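Long-range contact in uncharacterized novel protein (Burkholderia pseudomallei K96243, PDB 3FJV), which is of unknown function, a member of the DUF3501 family whose chain joins helices to an antiparallel beta sheet: residues A28-R33 against R42-D47. Sequence-based numbering, arbitrary orientation.
Sequences AHKKRR and RLLFED
His-29 and Asp-47 meet from opposite directions: the ring, swung out by a CG anti to the backbone N (chi1 -177°), receives OD2 at its edge, near its plane, with ring and carboxylate planes 46° apart. NE2 gives OD2 a nearly straight bond, modelled as very short at 2.5 Å between His-29 NE2 and Asp-47 OD2. OD2 is shared, for it also lies over one face of the Arg-33 guanidinium, 3.4 Å from Arg-33 NE. No N-H points at it there, so this salt bridge acts through charge alone. The other oxygen, OD1, is used elsewhere: Asp-47 is the N-cap residue of helix 48-62, and its side chain receives a backbone N-H just beyond the segment, a task its short carboxylate suits well.

Arg-33 turns its N-H groups to other acceptors. Bends at chi2 and chi3 fold the chain back, and Arg-33 NE donates to Phe-45 O at 2.9 Å, with the oxygen in the guanidinium plane although the donor stands above the carbonyl plane. NH2 forms a salt bridge with Asp-192 and NH1 bonds to Ser-188 OG, so this buried charge is well compensated and tied to the C-terminal region. The main chain of Arg-33 also pairs with Phe-45: Phe-45 N donates to Arg-33 O over 2.9 Å, and that oxygen also lies at the edge of the phenyl ring.

Beside this polar cluster, the extended Lys-30 chain crosses Leu-44 at about a right angle, its long run of methylenes able to cover the branched methyls. Together these contacts join the end of helix 12-30 to strand 41-45 at the base of the 34-37/41-45 beta hairpin, with a His-carboxylate pair linking that helix to the N-cap of helix 48-62.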
# COMPACT_ATOMS: atom_id res chain seq x y z
N ALA A 28 -22.49 7.95 -8.46
CA ALA A 28 -23.62 8.71 -7.99
C ALA A 28 -23.94 8.31 -6.54
O ALA A 28 -24.20 9.18 -5.70
CB ALA A 28 -24.85 8.48 -8.89
N HIS A 29 -23.96 7.02 -6.27
CA HIS A 29 -24.24 6.53 -4.92
C HIS A 29 -23.23 7.08 -3.90
O HIS A 29 -23.59 7.45 -2.77
CB HIS A 29 -24.27 5.00 -4.86
CG HIS A 29 -24.63 4.45 -3.51
ND1 HIS A 29 -25.93 4.47 -3.02
CD2 HIS A 29 -23.87 3.88 -2.54
CE1 HIS A 29 -25.94 3.94 -1.81
NE2 HIS A 29 -24.71 3.57 -1.49
N LYS A 30 -21.97 7.13 -4.30
CA LYS A 30 -20.91 7.49 -3.36
C LYS A 30 -21.00 8.95 -2.92
O LYS A 30 -20.38 9.35 -1.96
CB LYS A 30 -19.52 7.19 -3.94
CG LYS A 30 -19.10 5.76 -4.00
CD LYS A 30 -17.73 5.65 -4.66
CE LYS A 30 -17.24 4.26 -4.69
NZ LYS A 30 -15.87 4.15 -5.17
N LYS A 31 -21.78 9.78 -3.62
CA LYS A 31 -22.05 11.13 -3.15
C LYS A 31 -22.73 11.15 -1.82
O LYS A 31 -22.63 12.14 -1.09
CB LYS A 31 -22.86 11.96 -4.22
CG LYS A 31 -21.97 12.20 -5.42
CD LYS A 31 -22.66 12.89 -6.59
CE LYS A 31 -21.71 12.92 -7.79
NZ LYS A 31 -22.35 13.32 -9.10
N ARG A 32 -23.45 10.07 -1.46
CA ARG A 32 -24.04 9.99 -0.12
C ARG A 32 -23.17 9.30 0.93
O ARG A 32 -23.63 9.08 2.05
CB ARG A 32 -25.35 9.22 -0.22
CG ARG A 32 -26.29 9.88 -1.24
CD ARG A 32 -27.76 9.55 -0.97
NE ARG A 32 -28.20 10.05 0.33
CZ ARG A 32 -29.11 9.45 1.10
NH1 ARG A 32 -29.71 8.31 0.70
NH2 ARG A 32 -29.43 10.00 2.25
N ARG A 33 -21.98 8.88 0.53
CA ARG A 33 -21.14 8.01 1.39
C ARG A 33 -19.74 8.58 1.67
O ARG A 33 -19.03 8.11 2.56
CB ARG A 33 -21.00 6.64 0.71
CG ARG A 33 -22.29 5.92 0.36
CD ARG A 33 -23.15 5.64 1.55
NE ARG A 33 -22.47 4.76 2.52
CZ ARG A 33 -23.04 4.17 3.56
NH1 ARG A 33 -24.30 4.44 3.89
NH2 ARG A 33 -22.32 3.34 4.31
N ARG A 42 -9.37 10.99 2.84
CA ARG A 42 -10.71 10.75 2.28
C ARG A 42 -11.30 9.49 2.92
O ARG A 42 -10.61 8.49 3.01
CB ARG A 42 -10.58 10.55 0.77
CG ARG A 42 -9.99 11.72 -0.00
CD ARG A 42 -10.87 12.96 0.08
NE ARG A 42 -10.29 14.14 -0.57
CZ ARG A 42 -9.60 15.12 0.03
NH1 ARG A 42 -9.37 15.13 1.35
NH2 ARG A 42 -9.14 16.13 -0.70
N LEU A 43 -12.55 9.53 3.39
CA LEU A 43 -13.21 8.35 3.93
C LEU A 43 -14.41 8.01 3.03
O LEU A 43 -15.16 8.89 2.65
CB LEU A 43 -13.82 8.59 5.34
CG LEU A 43 -13.06 8.47 6.65
CD1 LEU A 43 -14.02 8.72 7.77
CD2 LEU A 43 -12.42 7.11 6.79
N LEU A 44 -14.56 6.73 2.71
CA LEU A 44 -15.75 6.24 2.05
C LEU A 44 -16.42 5.29 3.00
O LEU A 44 -15.86 4.24 3.33
CB LEU A 44 -15.45 5.54 0.73
CG LEU A 44 -16.71 5.09 -0.06
CD1 LEU A 44 -17.43 6.29 -0.67
CD2 LEU A 44 -16.26 4.08 -1.14
N PHE A 45 -17.63 5.67 3.44
CA PHE A 45 -18.44 4.77 4.25
C PHE A 45 -19.03 3.69 3.37
O PHE A 45 -19.70 3.97 2.37
CB PHE A 45 -19.49 5.55 5.02
CG PHE A 45 -18.91 6.32 6.13
CD1 PHE A 45 -18.73 5.71 7.37
CD2 PHE A 45 -18.44 7.63 5.93
CE1 PHE A 45 -18.17 6.40 8.44
CE2 PHE A 45 -17.87 8.35 6.96
CZ PHE A 45 -17.69 7.72 8.25
N GLU A 46 -18.73 2.45 3.71
CA GLU A 46 -19.02 1.30 2.85
C GLU A 46 -20.40 0.69 3.10
O GLU A 46 -20.87 0.58 4.25
CB GLU A 46 -17.93 0.24 2.97
CG GLU A 46 -16.53 0.76 2.70
CD GLU A 46 -16.12 0.82 1.20
OE1 GLU A 46 -16.95 0.46 0.33
OE2 GLU A 46 -14.92 1.15 0.93
N ASP A 47 -21.07 0.31 2.01
CA ASP A 47 -22.37 -0.38 2.10
C ASP A 47 -22.48 -1.46 1.01
O ASP A 47 -21.48 -1.78 0.35
CB ASP A 47 -23.54 0.65 2.07
CG ASP A 47 -23.62 1.43 0.74
OD1 ASP A 47 -23.03 0.96 -0.28
OD2 ASP A 47 -24.28 2.52 0.69